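Local coordinates for extracellular solute-binding protein family 5 (Brucella melitensis, PDB 4ONY) that is a periplasmic substrate-binding protein of an ABC transporter, probably delivering peptides or related solutes for import, at residues Pro241-Ser253 against Leu582-Ser594. Numbering follows the deposited sequence.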
loop_
_atom_site.group_PDB
_atom_site.type_symbol
_atom_site.label_atom_id
_atom_site.label_comp_id
_atom_site.label_asym_id
_atom_site.label_seq_id
_atom_site.Cartn_x
_atom_site.Cartn_y
_atom_site.Cartn_z
ATOM N N PRO A 241 4.655 7.432 25.790
ATOM C CA PRO A 241 4.864 6.043 25.481
ATOM C C PRO A 241 4.744 5.750 23.986
ATOM O O PRO A 241 5.524 4.950 23.474
ATOM C CB PRO A 241 3.802 5.350 26.311
ATOM C CG PRO A 241 3.700 6.221 27.548
ATOM C CD PRO A 241 3.791 7.613 26.979
ATOM N N SER A 242 3.878 6.463 23.281
ATOM C CA SER A 242 3.758 6.307 21.831
ATOM C C SER A 242 4.939 6.898 21.017
ATOM O O SER A 242 4.982 6.746 19.811
ATOM C CB SER A 242 2.449 6.908 21.316
ATOM O OG SER A 242 2.389 8.304 21.531
ATOM N N GLN A 243 5.883 7.558 21.675
ATOM C CA GLN A 243 7.081 8.072 20.994
ATOM C C GLN A 243 8.386 7.470 21.524
ATOM O O GLN A 243 9.482 7.792 21.050
ATOM C CB GLN A 243 7.117 9.587 21.095
ATOM C CG GLN A 243 5.964 10.306 20.397
ATOM C CD GLN A 243 6.152 10.361 18.884
ATOM O OE1 GLN A 243 6.711 11.300 18.354
ATOM N NE2 GLN A 243 5.756 9.301 18.207
ATOM N N ARG A 244 8.275 6.585 22.493
ATOM C CA ARG A 244 9.451 6.025 23.101
ATOM C C ARG A 244 10.202 5.069 22.131
ATOM O O ARG A 244 9.592 4.185 21.581
ATOM C CB ARG A 244 9.076 5.310 24.376
ATOM C CG ARG A 244 10.306 4.756 25.064
ATOM C CD ARG A 244 10.153 4.737 26.555
ATOM N NE ARG A 244 11.438 4.355 27.168
ATOM C CZ ARG A 244 11.577 3.930 28.419
ATOM N NH1 ARG A 244 10.508 3.803 29.211
ATOM N NH2 ARG A 244 12.788 3.613 28.874
ATOM N N GLY A 245 11.507 5.302 21.940
ATOM C CA GLY A 245 12.348 4.621 20.923
ATOM C C GLY A 245 12.177 5.038 19.456
ATOM O O GLY A 245 12.687 4.364 18.546
ATOM N N PHE A 246 11.471 6.149 19.209
ATOM C CA PHE A 246 11.398 6.752 17.900
ATOM C C PHE A 246 12.230 8.054 17.917
ATOM O O PHE A 246 12.644 8.539 18.974
ATOM C CB PHE A 246 9.943 7.117 17.546
ATOM C CG PHE A 246 9.028 5.924 17.245
ATOM C CD1 PHE A 246 9.213 5.169 16.126
ATOM C CD2 PHE A 246 7.954 5.631 18.071
ATOM C CE1 PHE A 246 8.376 4.088 15.835
ATOM C CE2 PHE A 246 7.094 4.576 17.781
ATOM C CZ PHE A 246 7.294 3.805 16.645
ATOM N N ASN A 247 12.456 8.609 16.740
ATOM C CA ASN A 247 13.112 9.899 16.598
ATOM C C ASN A 247 14.511 9.890 17.167
ATOM O O ASN A 247 14.905 10.804 17.864
ATOM C CB ASN A 247 12.267 11.000 17.273
ATOM C CG ASN A 247 10.819 10.947 16.840
ATOM O OD1 ASN A 247 10.520 10.799 15.650
ATOM N ND2 ASN A 247 9.908 11.097 17.794
ATOM N N ASN A 248 15.247 8.833 16.861
ATOM C CA ASN A 248 16.526 8.612 17.472
ATOM C C ASN A 248 17.659 9.392 16.793
ATOM O O ASN A 248 18.638 9.758 17.443
ATOM C CB ASN A 248 16.858 7.116 17.504
ATOM C CG ASN A 248 15.782 6.295 18.194
ATOM O OD1 ASN A 248 15.350 6.592 19.327
ATOM N ND2 ASN A 248 15.329 5.249 17.516
ATOM N N PHE A 249 17.551 9.603 15.495
ATOM C CA PHE A 249 18.548 10.383 14.784
ATOM C C PHE A 249 18.389 11.845 15.169
ATOM O O PHE A 249 17.269 12.341 15.242
ATOM C CB PHE A 249 18.416 10.191 13.278
ATOM C CG PHE A 249 18.568 8.758 12.841
ATOM C CD1 PHE A 249 19.811 8.146 12.903
ATOM C CD2 PHE A 249 17.470 8.031 12.393
ATOM C CE1 PHE A 249 19.978 6.829 12.531
ATOM C CE2 PHE A 249 17.625 6.733 12.016
ATOM C CZ PHE A 249 18.887 6.119 12.088
ATOM N N ASP A 250 19.489 12.525 15.429
ATOM C CA ASP A 250 19.407 13.947 15.698
ATOM C C ASP A 250 19.317 14.784 14.418
ATOM O O ASP A 250 19.030 15.967 14.472
ATOM C CB ASP A 250 20.524 14.441 16.625
ATOM C CG ASP A 250 21.910 14.174 16.100
ATOM O OD1 ASP A 250 22.112 14.095 14.872
ATOM O OD2 ASP A 250 22.843 14.066 16.925
ATOM N N LYS A 251 19.572 14.141 13.273
ATOM C CA LYS A 251 19.516 14.803 11.974
ATOM C C LYS A 251 19.181 13.776 10.919
ATOM O O LYS A 251 19.735 12.672 10.937
ATOM C CB LYS A 251 20.870 15.427 11.635
ATOM C CG LYS A 251 20.870 16.143 10.302
ATOM C CD LYS A 251 22.037 17.102 10.181
ATOM C CE LYS A 251 23.304 16.329 9.889
ATOM N NZ LYS A 251 24.339 17.298 9.415
ATOM N N ILE A 252 18.286 14.139 10.000
ATOM C CA ILE A 252 17.917 13.269 8.865
ATOM C C ILE A 252 17.965 14.103 7.600
ATOM O O ILE A 252 17.290 15.127 7.524
ATOM C CB ILE A 252 16.505 12.669 9.001
ATOM C CG1 ILE A 252 16.431 11.801 10.259
ATOM C CG2 ILE A 252 16.152 11.863 7.734
ATOM C CD1 ILE A 252 15.047 11.311 10.664
ATOM N N SER A 253 18.804 13.690 6.640
ATOM C CA SER A 253 18.915 14.365 5.335
ATOM C C SER A 253 18.363 13.443 4.281
ATOM O O SER A 253 18.684 12.252 4.235
ATOM C CB SER A 253 20.367 14.759 5.014
ATOM O OG SER A 253 20.990 15.457 6.098
ATOM N N LEU A 582 4.516 -6.145 12.255
ATOM C CA LEU A 582 3.619 -6.596 11.184
ATOM C C LEU A 582 3.846 -5.882 9.869
ATOM O O LEU A 582 3.797 -6.521 8.799
ATOM C CB LEU A 582 2.177 -6.395 11.628
ATOM C CG LEU A 582 1.021 -7.046 10.810
ATOM C CD1 LEU A 582 1.133 -8.552 10.886
ATOM C CD2 LEU A 582 -0.295 -6.539 11.369
ATOM N N SER A 583 4.090 -4.554 9.928
ATOM C CA SER A 583 4.246 -3.757 8.706
ATOM C C SER A 583 5.628 -3.827 8.072
ATOM O O SER A 583 5.848 -3.240 7.028
ATOM C CB SER A 583 3.884 -2.305 8.922
ATOM O OG SER A 583 2.526 -2.120 9.277
ATOM N N GLY A 584 6.551 -4.567 8.670
ATOM C CA GLY A 584 7.878 -4.680 8.115
ATOM C C GLY A 584 8.801 -3.682 8.797
ATOM O O GLY A 584 8.455 -3.141 9.850
ATOM N N TYR A 585 9.985 -3.459 8.236
ATOM C CA TYR A 585 10.975 -2.623 8.922
ATOM C C TYR A 585 10.399 -1.214 9.103
ATOM O O TYR A 585 9.645 -0.739 8.258
ATOM C CB TYR A 585 12.347 -2.593 8.173
ATOM C CG TYR A 585 12.253 -1.896 6.799
ATOM C CD1 TYR A 585 12.356 -0.526 6.687
ATOM C CD2 TYR A 585 12.016 -2.639 5.660
ATOM C CE1 TYR A 585 12.210 0.113 5.451
ATOM C CE2 TYR A 585 11.882 -2.048 4.415
ATOM C CZ TYR A 585 11.956 -0.664 4.315
ATOM O OH TYR A 585 11.825 -0.068 3.101
ATOM N N GLN A 586 10.827 -0.522 10.160
ATOM C CA GLN A 586 10.346 0.818 10.458
ATOM C C GLN A 586 11.532 1.755 10.737
ATOM O O GLN A 586 12.087 1.762 11.827
ATOM C CB GLN A 586 9.461 0.742 11.698
ATOM C CG GLN A 586 8.239 -0.099 11.547
ATOM C CD GLN A 586 7.325 0.476 10.527
ATOM O OE1 GLN A 586 7.002 1.656 10.584
ATOM N NE2 GLN A 586 6.902 -0.343 9.564
ATOM N N LEU A 587 11.923 2.514 9.719
ATOM C CA LEU A 587 13.063 3.404 9.810
ATOM C C LEU A 587 13.025 4.350 10.992
ATOM O O LEU A 587 14.085 4.662 11.559
ATOM C CB LEU A 587 13.232 4.225 8.531
ATOM C CG LEU A 587 13.535 3.443 7.265
ATOM C CD1 LEU A 587 13.888 4.419 6.158
ATOM C CD2 LEU A 587 14.699 2.461 7.501
ATOM N N PRO A 588 11.818 4.862 11.371
ATOM C CA PRO A 588 11.773 5.776 12.509
ATOM C C PRO A 588 12.212 5.152 13.854
ATOM O O PRO A 588 12.445 5.888 14.795
ATOM C CB PRO A 588 10.293 6.182 12.585
ATOM C CG PRO A 588 9.805 6.036 11.195
ATOM C CD PRO A 588 10.543 4.843 10.636
ATOM N N ALA A 589 12.269 3.818 13.939
ATOM C CA ALA A 589 12.775 3.140 15.107
ATOM C C ALA A 589 14.274 2.795 15.003
ATOM O O ALA A 589 14.867 2.233 15.957
ATOM C CB ALA A 589 11.967 1.888 15.318
ATOM N N TRP A 590 14.911 3.116 13.872
ATOM C CA TRP A 590 16.341 2.835 13.721
ATOM C C TRP A 590 17.165 3.928 14.443
ATOM O O TRP A 590 16.615 4.993 14.845
ATOM C CB TRP A 590 16.718 2.731 12.222
ATOM C CG TRP A 590 16.094 1.499 11.562
ATOM C CD1 TRP A 590 14.987 0.837 11.974
ATOM C CD2 TRP A 590 16.559 0.819 10.400
ATOM N NE1 TRP A 590 14.712 -0.209 11.131
ATOM C CE2 TRP A 590 15.664 -0.243 10.152
ATOM C CE3 TRP A 590 17.631 1.012 9.528
ATOM C CZ2 TRP A 590 15.830 -1.125 9.100
ATOM C CZ3 TRP A 590 17.782 0.154 8.452
ATOM C CH2 TRP A 590 16.901 -0.913 8.257
ATOM N N TRP A 591 18.452 3.671 14.591
ATOM C CA TRP A 591 19.366 4.583 15.301
ATOM C C TRP A 591 20.782 4.490 14.761
ATOM O O TRP A 591 21.109 3.654 13.892
ATOM C CB TRP A 591 19.325 4.341 16.831
ATOM C CG TRP A 591 19.861 3.020 17.302
ATOM C CD1 TRP A 591 21.162 2.725 17.567
ATOM C CD2 TRP A 591 19.129 1.823 17.550
ATOM N NE1 TRP A 591 21.289 1.439 17.973
ATOM C CE2 TRP A 591 20.054 0.848 17.971
ATOM C CE3 TRP A 591 17.786 1.468 17.446
ATOM C CZ2 TRP A 591 19.668 -0.455 18.333
ATOM C CZ3 TRP A 591 17.402 0.151 17.789
ATOM C CH2 TRP A 591 18.339 -0.779 18.220
ATOM N N HIS A 592 21.618 5.394 15.243
ATOM C CA HIS A 592 23.012 5.433 14.893
ATOM C C HIS A 592 23.778 4.802 16.033
ATOM O O HIS A 592 23.484 5.078 17.198
ATOM C CB HIS A 592 23.431 6.880 14.690
ATOM C CG HIS A 592 24.719 7.034 13.957
ATOM N ND1 HIS A 592 25.936 6.659 14.486
ATOM C CD2 HIS A 592 24.982 7.522 12.729
ATOM C CE1 HIS A 592 26.898 6.939 13.626
ATOM N NE2 HIS A 592 26.344 7.461 12.552
ATOM N N THR A 593 24.770 3.965 15.716
ATOM C CA THR A 593 25.583 3.349 16.759
ATOM C C THR A 593 26.389 4.415 17.495
ATOM O O THR A 593 26.672 5.476 16.955
ATOM C CB THR A 593 26.613 2.337 16.223
ATOM O OG1 THR A 593 27.437 2.975 15.243
ATOM C CG2 THR A 593 25.940 1.214 15.588
ATOM N N SER A 594 26.681 4.124 18.751
ATOM C CA SER A 594 27.510 4.978 19.638
ATOM C C SER A 594 28.942 5.188 19.180
ATOM O O SER A 594 29.665 4.216 19.029
ATOM C CB SER A 594 27.544 4.340 21.027
ATOM O OG SER A 594 26.216 4.263 21.536
HETATM O O HOH W 1 13.830 1.908 18.535
HETATM O O HOH W 2 14.876 7.051 14.677
HETATM O O HOH W 3 20.794 7.676 17.080
#
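Asn248 and Phe249 reach across to the backbone of Ala589-His592 in this family 5 solute-binding protein. The contact joins the loop entering strand 251-257 of a mixed four-stranded sheet to the C-terminal tail, whose strand 591-592 pairs antiparallel with 574-575. Asn248 has CG beside its backbone N (chi1 -55°), anti to the carbonyl carbon, which brings ND2 to the tail. ND2 gives a nearly straight hydrogen bond to Trp590 O (3.0 Å, 168° at the hydrogen). The acceptor lies in the amide plane, but ND2 sits above the carbonyl plane. ND2 also bonds O of Gly245, the third residue of the type II turn Gln243-Phe246. Lys43 holds OD1 of Asn248, so both ends of the amide are fixed. The far end of the Phe249 ring (CE1, CZ, CE2) meets the tail backbone obliquely, with CE1 3.3 Å from Trp591 C and CE2 3.5 Å from Trp590 O. Leu587 O meets its edge, and Ile574 of strand 574-575 also touches this side chain. At the other end, Phe246 turns the edge of its ring to the Pro588 carbonyl, in the 3-10 turn 587-589. Its CD1 rests 3.8 Å from Pro588 CB. Asn247 N adds a weak hydrogen bond to Pro588 O. Three waters bridge the two backbones. One accepts from Asn248 N and donates to Pro588 O and Trp590 O, its oxygen 2.7 Å from each of these two carbonyl oxygens.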